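Local coordinates for phosphotriesterase, putative (Deinococcus radiodurans, PDB 4J35), which probably hydrolyses lactones at a two-metal centre and is here an engineered variant made for organophosphate hydrolysis, at residues 17-22 with 62-67; 226-231 with 262-267; 51-56 with 84-89. The protein carries 7 engineered substitutions. All blocks are in the same frame, centred on the assembly; numbering follows the deposited sequence.

Contact 1: 17-22 with 62-67. With CO (cobalt (II) ion), chain C.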
loop_
_atom_site.group_PDB
_atom_site.type_symbol
_atom_site.label_atom_id
_atom_site.label_comp_id
_atom_site.label_asym_id
_atom_site.label_seq_id
_atom_site.Cartn_x
_atom_site.Cartn_y
_atom_site.Cartn_z
ATOM N N ALA A 17 -9.640 -12.954 1.622
ATOM C CA ALA A 17 -8.527 -12.534 2.446
ATOM C C ALA A 17 -7.604 -11.680 1.554
ATOM O O ALA A 17 -7.245 -12.095 0.448
ATOM C CB ALA A 17 -7.793 -13.762 2.973
ATOM N N THR A 18 -7.216 -10.515 2.052
ATOM C CA THR A 18 -6.498 -9.507 1.269
ATOM C C THR A 18 -5.244 -9.022 1.968
ATOM O O THR A 18 -5.199 -8.844 3.210
ATOM C CB THR A 18 -7.452 -8.278 0.980
ATOM O OG1 THR A 18 -8.586 -8.732 0.240
ATOM C CG2 THR A 18 -6.755 -7.194 0.189
ATOM N N LEU A 19 -4.181 -8.845 1.176
ATOM C CA LEU A 19 -3.009 -8.110 1.609
ATOM C C LEU A 19 -3.156 -6.748 0.972
ATOM O O LEU A 19 -3.083 -6.598 -0.256
ATOM C CB LEU A 19 -1.703 -8.748 1.082
ATOM C CG LEU A 19 -1.379 -10.083 1.726
ATOM C CD1 LEU A 19 -0.102 -10.619 1.018
ATOM C CD2 LEU A 19 -1.122 -9.999 3.233
ATOM N N PRO A 20 -3.359 -5.733 1.804
ATOM C CA PRO A 20 -3.710 -4.405 1.289
ATOM C C PRO A 20 -2.547 -3.444 0.928
ATOM O O PRO A 20 -2.787 -2.301 0.535
ATOM C CB PRO A 20 -4.573 -3.834 2.437
ATOM C CG PRO A 20 -3.877 -4.320 3.654
ATOM C CD PRO A 20 -3.418 -5.789 3.279
ATOM N N HIS A 21 -1.285 -3.895 1.017
ATOM C CA HIS A 21 -0.171 -3.039 0.635
ATOM C C HIS A 21 1.043 -3.913 0.332
ATOM O O HIS A 21 1.750 -4.294 1.254
ATOM C CB HIS A 21 0.245 -2.056 1.723
ATOM C CG HIS A 21 1.220 -1.021 1.266
ATOM N ND1 HIS A 21 1.008 0.340 1.428
ATOM C CD2 HIS A 21 2.432 -1.124 0.668
ATOM C CE1 HIS A 21 2.033 1.007 0.938
ATOM N NE2 HIS A 21 2.938 0.127 0.528
ATOM N N GLU A 22 1.275 -4.107 -0.956
ATOM C CA GLU A 22 2.411 -4.914 -1.444
ATOM C C GLU A 22 2.877 -4.331 -2.770
ATOM O O GLU A 22 2.201 -3.505 -3.362
ATOM C CB GLU A 22 1.946 -6.365 -1.647
ATOM C CG GLU A 22 1.242 -7.077 -0.483
ATOM C CD GLU A 22 2.146 -7.353 0.709
ATOM O OE1 GLU A 22 3.394 -7.482 0.473
ATOM O OE2 GLU A 22 1.602 -7.459 1.853
ATOM N N GLN A 62 -6.761 -14.184 -1.655
ATOM C CA GLN A 62 -7.340 -14.062 -2.991
ATOM C C GLN A 62 -7.135 -12.713 -3.661
ATOM O O GLN A 62 -7.405 -12.581 -4.865
ATOM C CB GLN A 62 -8.831 -14.338 -2.936
ATOM C CG GLN A 62 -9.130 -15.799 -2.559
ATOM C CD GLN A 62 -10.581 -16.016 -2.324
ATOM O OE1 GLN A 62 -11.012 -16.153 -1.181
ATOM N NE2 GLN A 62 -11.363 -16.028 -3.402
ATOM N N THR A 63 -6.707 -11.717 -2.891
ATOM C CA THR A 63 -6.477 -10.376 -3.436
ATOM C C THR A 63 -5.283 -9.704 -2.809
ATOM O O THR A 63 -5.017 -9.870 -1.617
ATOM C CB THR A 63 -7.703 -9.483 -3.135
ATOM O OG1 THR A 63 -8.891 -10.147 -3.568
ATOM C CG2 THR A 63 -7.586 -8.101 -3.800
ATOM N N VAL A 64 -4.545 -8.964 -3.627
ATOM C CA VAL A 64 -3.465 -8.104 -3.175
ATOM C C VAL A 64 -3.725 -6.685 -3.716
ATOM O O VAL A 64 -4.149 -6.527 -4.851
ATOM C CB VAL A 64 -2.094 -8.578 -3.705
ATOM C CG1 VAL A 64 -1.025 -7.523 -3.504
ATOM C CG2 VAL A 64 -1.679 -9.858 -3.033
ATOM N N VAL A 65 -3.475 -5.680 -2.887
ATOM C CA VAL A 65 -3.506 -4.287 -3.317
ATOM C C VAL A 65 -2.076 -3.872 -3.619
ATOM O O VAL A 65 -1.228 -3.795 -2.737
ATOM C CB VAL A 65 -4.119 -3.376 -2.247
ATOM C CG1 VAL A 65 -4.074 -1.926 -2.646
ATOM C CG2 VAL A 65 -5.569 -3.810 -1.999
ATOM N N ASP A 66 -1.802 -3.662 -4.886
ATOM C CA ASP A 66 -0.489 -3.186 -5.271
ATOM C C ASP A 66 -0.422 -1.682 -5.101
ATOM O O ASP A 66 -1.159 -0.943 -5.786
ATOM C CB ASP A 66 -0.203 -3.561 -6.705
ATOM C CG ASP A 66 1.207 -3.198 -7.113
ATOM O OD1 ASP A 66 1.518 -2.016 -7.317
ATOM O OD2 ASP A 66 2.040 -4.102 -7.237
ATOM N N ALA A 67 0.489 -1.217 -4.246
ATOM C CA ALA A 67 0.520 0.202 -3.830
ATOM C C ALA A 67 1.559 1.019 -4.592
ATOM O O ALA A 67 1.889 2.135 -4.227
ATOM C CB ALA A 67 0.803 0.267 -2.354
HETATM CO CO CO C . 4.870 0.444 -0.351
HETATM O O HOH W 1 -10.117 -15.823 1.155
#
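H21 and A67 meet at the metal end of two parallel strands. A67 CB sits over one face of the H21 ring, 3.5 Å from its centroid, a CH-pi contact. H21 CG is anti to the backbone N (chi1 -170°), carrying the ring forward until NE2 binds the cobalt ion at 2.1 Å. H23, D264 and modified K143 complete the site. Packing is tight here. V65 N donates to L19 O at 2.8 Å. The register then slips by one residue, a beta bulge, and A67 N reaches E22 O at 3.0 Å. V65 CB lies 3.3 Å from P20 O, a buried carbonyl without a polar partner. E22 CB rests on V64 CG1 at 3.7 Å, crossing it at about a right angle. The bent E22 chain takes its carboxylate away to S262. The other end is looser. A17 O accepts from Q62 N at 3.0 Å and only weakly from T63 N. Q62 is exposed, and a water joins its OE1 to A17 N. Helix 42-58 links the two strands in a beta-alpha-beta unit of the TIM barrel. Strand 89-91 lies beside strand 61-66, and helix 307-322 packs on A17, T18, P20 and V65.

Contact 2: 226-231 with 262-267. With CO (cobalt (II) ion), chain C.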
loop_
_atom_site.group_PDB
_atom_site.type_symbol
_atom_site.label_atom_id
_atom_site.label_comp_id
_atom_site.label_asym_id
_atom_site.label_seq_id
_atom_site.Cartn_x
_atom_site.Cartn_y
_atom_site.Cartn_z
ATOM N N PHE A 226 -0.691 -1.861 9.672
ATOM C CA PHE A 226 0.611 -2.323 10.078
ATOM C C PHE A 226 1.052 -3.089 8.839
ATOM O O PHE A 226 0.754 -4.288 8.707
ATOM C CB PHE A 226 0.449 -3.250 11.297
ATOM C CG PHE A 226 0.144 -2.514 12.591
ATOM C CD1 PHE A 226 -1.004 -1.761 12.739
ATOM C CD2 PHE A 226 1.025 -2.597 13.655
ATOM C CE1 PHE A 226 -1.255 -1.118 13.923
ATOM C CE2 PHE A 226 0.792 -1.957 14.817
ATOM C CZ PHE A 226 -0.354 -1.195 14.963
ATOM N N ASP A 227 1.673 -2.389 7.886
ATOM C CA ASP A 227 1.831 -2.972 6.575
ATOM C C ASP A 227 3.277 -3.179 6.117
ATOM O O ASP A 227 3.507 -3.389 4.931
ATOM C CB ASP A 227 1.054 -2.183 5.540
ATOM C CG ASP A 227 1.415 -0.703 5.540
ATOM O OD1 ASP A 227 2.453 -0.344 6.119
ATOM O OD2 ASP A 227 0.635 0.106 5.001
ATOM N N ARG A 228 4.230 -3.125 7.044
ATOM C CA ARG A 228 5.619 -3.505 6.715
ATOM C C ARG A 228 6.072 -4.660 7.627
ATOM O O ARG A 228 7.242 -4.746 8.033
ATOM C CB ARG A 228 6.550 -2.301 6.837
ATOM C CG ARG A 228 5.924 -1.024 6.253
ATOM C CD ARG A 228 6.879 0.126 6.205
ATOM N NE ARG A 228 7.743 0.053 5.041
ATOM C CZ ARG A 228 8.702 0.928 4.769
ATOM N NH1 ARG A 228 8.889 1.984 5.560
ATOM N NH2 ARG A 228 9.461 0.756 3.691
ATOM N N ILE A 229 5.129 -5.538 7.942
ATOM C CA ILE A 229 5.382 -6.643 8.859
ATOM C C ILE A 229 6.425 -7.543 8.195
ATOM O O ILE A 229 6.270 -7.928 7.048
ATOM C CB ILE A 229 4.113 -7.454 9.188
ATOM C CG1 ILE A 229 3.073 -6.535 9.898
ATOM C CG2 ILE A 229 4.432 -8.631 10.098
ATOM C CD1 ILE A 229 1.742 -7.197 10.157
ATOM N N GLY A 230 7.485 -7.816 8.934
ATOM C CA GLY A 230 8.612 -8.618 8.421
ATOM C C GLY A 230 9.863 -7.779 8.187
ATOM O O GLY A 230 10.963 -8.331 8.133
ATOM N N LEU A 231 9.711 -6.455 8.053
ATOM C CA LEU A 231 10.864 -5.574 7.844
ATOM C C LEU A 231 11.329 -5.043 9.202
ATOM O O LEU A 231 10.732 -4.125 9.752
ATOM C CB LEU A 231 10.493 -4.423 6.901
ATOM C CG LEU A 231 11.586 -3.449 6.457
ATOM C CD1 LEU A 231 12.717 -4.225 5.780
ATOM C CD2 LEU A 231 10.984 -2.399 5.506
ATOM N N SER A 262 -0.171 -6.009 6.448
ATOM C CA SER A 262 0.523 -6.317 5.182
ATOM C C SER A 262 2.026 -6.298 5.366
ATOM O O SER A 262 2.497 -6.071 6.481
ATOM C CB SER A 262 0.127 -5.363 4.083
ATOM O OG SER A 262 -0.280 -6.087 2.956
ATOM N N HIS A 263 2.759 -6.578 4.276
ATOM C CA HIS A 263 4.212 -6.638 4.329
ATOM C C HIS A 263 4.979 -5.505 3.643
ATOM O O HIS A 263 6.178 -5.314 3.939
ATOM C CB HIS A 263 4.722 -7.960 3.688
ATOM C CG HIS A 263 3.953 -9.171 4.099
ATOM N ND1 HIS A 263 2.806 -9.584 3.458
ATOM C CD2 HIS A 263 4.203 -10.091 5.059
ATOM C CE1 HIS A 263 2.390 -10.721 3.999
ATOM N NE2 HIS A 263 3.220 -11.042 4.973
ATOM N N ASP A 264 4.365 -4.837 2.665
ATOM C CA ASP A 264 5.083 -3.868 1.835
ATOM C C ASP A 264 6.261 -4.568 1.124
ATOM O O ASP A 264 7.310 -3.979 0.887
ATOM C CB ASP A 264 5.602 -2.733 2.690
ATOM C CG ASP A 264 5.974 -1.491 1.873
ATOM O OD1 ASP A 264 5.601 -1.364 0.692
ATOM O OD2 ASP A 264 6.689 -0.662 2.439
ATOM N N SER A 265 6.032 -5.817 0.768
ATOM C CA SER A 265 7.097 -6.649 0.166
ATOM C C SER A 265 7.293 -6.270 -1.292
ATOM O O SER A 265 6.413 -5.678 -1.918
ATOM C CB SER A 265 6.732 -8.125 0.337
ATOM O OG SER A 265 5.641 -8.528 -0.481
ATOM N N ILE A 266 8.461 -6.589 -1.851
ATOM C CA ILE A 266 8.691 -6.311 -3.259
ATOM C C ILE A 266 8.962 -7.679 -3.891
ATOM O O ILE A 266 9.931 -8.336 -3.516
ATOM C CB ILE A 266 9.911 -5.391 -3.446
ATOM C CG1 ILE A 266 9.593 -3.955 -2.995
ATOM C CG2 ILE A 266 10.398 -5.426 -4.886
ATOM C CD1 ILE A 266 10.881 -3.126 -2.858
ATOM N N TRP A 267 8.121 -8.134 -4.808
ATOM C CA TRP A 267 8.306 -9.504 -5.309
ATOM C C TRP A 267 9.346 -9.580 -6.385
ATOM O O TRP A 267 9.939 -10.640 -6.616
ATOM C CB TRP A 267 7.027 -10.094 -5.864
ATOM C CG TRP A 267 5.854 -9.974 -4.941
ATOM C CD1 TRP A 267 5.828 -9.451 -3.669
ATOM C CD2 TRP A 267 4.526 -10.372 -5.244
ATOM N NE1 TRP A 267 4.532 -9.506 -3.165
ATOM C CE2 TRP A 267 3.720 -10.058 -4.121
ATOM C CE3 TRP A 267 3.931 -10.975 -6.360
ATOM C CZ2 TRP A 267 2.356 -10.331 -4.087
ATOM C CZ3 TRP A 267 2.570 -11.237 -6.323
ATOM C CH2 TRP A 267 1.798 -10.909 -5.196
HETATM CO CO CO C . 4.870 0.444 -0.351
#
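The cobalt site at the mouth of the barrel is where R228 and D264 meet. D264 divides its carboxylate between two partners. OD1 binds the cobalt ion at 2.2 Å. OD2 faces R228 NE at 2.9 Å in a salt bridge whose hydrogen bond is weak, with an N-H...O angle of 128°. The two side chains run side by side and point the same way. A bend at chi3 (82°) turns the arginine head toward OD2. The guanidinium and carboxylate planes are 53° apart, so the groups do not pair flat. Both segments continue strands of the TIM barrel, 223-226 and 259-261, into the loops beyond them, and stay joined there. S262 N donates to F226 O at 3.0 Å. S262 O accepts from I229 N at 3.1 Å. To one side of these bonds D227 CB packs on S262 CB at 3.6 Å. The D227 carboxylate leads away from S262 to H204, a ligand of the second metal. A type II turn from R228 to L231 follows, with G230 at the position of positive phi. I229 O lies at the edge of the H263 ring, 3.6 Å from CD2, and has no polar partner in the model. H263 NE2 is bonded to the backbone N of I292, in helix 291-303.

Contact 3: 51-56 with 84-89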
loop_
_atom_site.group_PDB
_atom_site.type_symbol
_atom_site.label_atom_id
_atom_site.label_comp_id
_atom_site.label_asym_id
_atom_site.label_seq_id
_atom_site.Cartn_x
_atom_site.Cartn_y
_atom_site.Cartn_z
ATOM N N GLU A 51 4.778 -17.446 -9.398
ATOM C CA GLU A 51 5.146 -18.399 -8.353
ATOM C C GLU A 51 4.646 -17.843 -6.986
ATOM O O GLU A 51 4.013 -18.557 -6.186
ATOM C CB GLU A 51 6.671 -18.598 -8.405
ATOM C CG GLU A 51 7.278 -19.708 -7.548
ATOM C CD GLU A 51 7.077 -21.124 -8.127
ATOM O OE1 GLU A 51 6.399 -21.257 -9.175
ATOM O OE2 GLU A 51 7.597 -22.102 -7.523
ATOM N N THR A 52 4.911 -16.565 -6.734
ATOM C CA THR A 52 4.548 -15.951 -5.452
ATOM C C THR A 52 3.030 -15.866 -5.325
ATOM O O THR A 52 2.452 -16.159 -4.264
ATOM C CB THR A 52 5.185 -14.556 -5.306
ATOM O OG1 THR A 52 6.594 -14.703 -5.152
ATOM C CG2 THR A 52 4.617 -13.801 -4.076
ATOM N N ALA A 53 2.370 -15.487 -6.416
ATOM C CA ALA A 53 0.919 -15.443 -6.414
ATOM C C ALA A 53 0.347 -16.818 -6.084
ATOM O O ALA A 53 -0.650 -16.951 -5.383
ATOM C CB ALA A 53 0.384 -14.984 -7.753
ATOM N N ARG A 54 0.946 -17.865 -6.629
ATOM C CA ARG A 54 0.431 -19.189 -6.323
ATOM C C ARG A 54 0.587 -19.538 -4.863
ATOM O O ARG A 54 -0.284 -20.194 -4.293
ATOM C CB ARG A 54 1.130 -20.243 -7.182
ATOM C CG ARG A 54 0.677 -20.178 -8.578
ATOM C CD ARG A 54 1.371 -21.191 -9.505
ATOM N NE ARG A 54 1.061 -20.867 -10.896
ATOM C CZ ARG A 54 -0.170 -20.799 -11.391
ATOM N NH1 ARG A 54 -1.216 -21.059 -10.625
ATOM N NH2 ARG A 54 -0.370 -20.475 -12.657
ATOM N N ALA A 55 1.712 -19.160 -4.271
ATOM C CA ALA A 55 1.928 -19.419 -2.865
ATOM C C ALA A 55 0.886 -18.685 -1.995
ATOM O O ALA A 55 0.472 -19.167 -0.939
ATOM C CB ALA A 55 3.318 -19.010 -2.471
ATOM N N LEU A 56 0.471 -17.515 -2.434
ATOM C CA LEU A 56 -0.517 -16.757 -1.682
ATOM C C LEU A 56 -1.872 -17.404 -1.799
ATOM O O LEU A 56 -2.570 -17.603 -0.812
ATOM C CB LEU A 56 -0.566 -15.295 -2.184
ATOM C CG LEU A 56 0.633 -14.450 -1.777
ATOM C CD1 LEU A 56 0.661 -13.056 -2.506
ATOM C CD2 LEU A 56 0.617 -14.235 -0.270
ATOM N N GLU A 84 -4.090 -12.805 -14.528
ATOM C CA GLU A 84 -4.713 -13.712 -15.490
ATOM C C GLU A 84 -4.024 -15.077 -15.520
ATOM O O GLU A 84 -4.642 -16.091 -15.863
ATOM C CB GLU A 84 -4.706 -13.096 -16.897
ATOM C CG GLU A 84 -5.637 -11.892 -17.073
ATOM C CD GLU A 84 -5.574 -11.278 -18.478
ATOM O OE1 GLU A 84 -4.684 -11.665 -19.264
ATOM O OE2 GLU A 84 -6.422 -10.412 -18.794
ATOM N N ALA A 85 -2.747 -15.124 -15.156
ATOM C CA ALA A 85 -2.034 -16.395 -15.142
ATOM C C ALA A 85 -2.366 -17.241 -13.896
ATOM O O ALA A 85 -2.301 -18.458 -13.947
ATOM C CB ALA A 85 -0.536 -16.157 -15.247
ATOM N N THR A 86 -2.745 -16.604 -12.787
ATOM C CA THR A 86 -2.865 -17.315 -11.518
ATOM C C THR A 86 -4.241 -17.293 -10.887
ATOM O O THR A 86 -4.554 -18.144 -10.051
ATOM C CB THR A 86 -1.914 -16.712 -10.492
ATOM O OG1 THR A 86 -2.304 -15.358 -10.243
ATOM C CG2 THR A 86 -0.492 -16.745 -11.013
ATOM N N GLY A 87 -5.048 -16.305 -11.250
ATOM C CA GLY A 87 -6.332 -16.101 -10.618
ATOM C C GLY A 87 -6.258 -15.211 -9.395
ATOM O O GLY A 87 -7.280 -14.923 -8.793
ATOM N N LEU A 88 -5.059 -14.778 -9.014
ATOM C CA LEU A 88 -4.927 -13.819 -7.926
ATOM C C LEU A 88 -5.474 -12.457 -8.386
ATOM O O LEU A 88 -5.117 -11.962 -9.452
ATOM C CB LEU A 88 -3.462 -13.659 -7.516
ATOM C CG LEU A 88 -3.221 -12.711 -6.331
ATOM C CD1 LEU A 88 -3.626 -13.415 -5.047
ATOM C CD2 LEU A 88 -1.830 -12.249 -6.253
ATOM N N GLN A 89 -6.356 -11.875 -7.584
ATOM C CA GLN A 89 -6.922 -10.565 -7.877
ATOM C C GLN A 89 -5.952 -9.478 -7.422
ATOM O O GLN A 89 -5.413 -9.546 -6.312
ATOM C CB GLN A 89 -8.291 -10.419 -7.202
ATOM C CG GLN A 89 -9.335 -11.319 -7.879
ATOM C CD GLN A 89 -10.633 -11.534 -7.101
ATOM O OE1 GLN A 89 -10.687 -11.435 -5.875
ATOM N NE2 GLN A 89 -11.687 -11.856 -7.834
#
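A85 gives its carbonyl O to R54 NH2 at 3.1 Å. The bond is weak, with an N-H...O angle of 124°. R54 starts out away from the other segment, but its chain, extended from CG to NE, is long enough to bring the guanidinium to the end of helix 76-86. T86 comes next. Its CG2 sits over one face of the R54 guanidinium, 4.0 Å above the plane. The same methyl touches A53 CB at 3.8 Å, and OG1 lies 3.7 Å from that carbon. Helices 42-58 and 76-86 meet here on the outside of the TIM barrel. The T86 hydroxyl stands between the backbone N and the carbonyl carbon (chi1 63°), where it accepts from L88 N at 3.1 Å. This is an ST turn, at the C-terminal end of helix 76-86; OG1 is also bonded to V82 O. A valine in place of T86 would probably leave L88 N without its mate and set the turn free to shift. G87 leaves the helix with a positive phi of 89°, where a beta carbon would jam against the carbonyl O of T86. The chain then turns inward at L88. Its CD2 packs on A53 CB at 3.8 Å, so A53 meets both T86 and L88. L88 also touches V64 of strand 61-66 and W267. Q89 opens strand 89-91, which bonds through its backbone to Q62 and V64.

How the contacts relate
Contacts 1 and 2 share the metal site. Each brings one ligand to the same cobalt ion, and their centres are 11 Å apart. E22 of contact 1 ties them together: its OE2 lies 2.6 Å from S262 OG and its OE1 2.7 Å from S265 OG, both probable hydrogen bonds. Contact 3 lies on the outer, helical layer, its centre about 12 Å from that of contact 1. The two meet through the sheet, where V64 N is 2.9 Å from Q89 O. Contact 2 reaches the helices through W267, whose CZ2 is 3.6 Å from L56 CD1. The L88 side chain remains about 12 Å from that of the metal ligand H23.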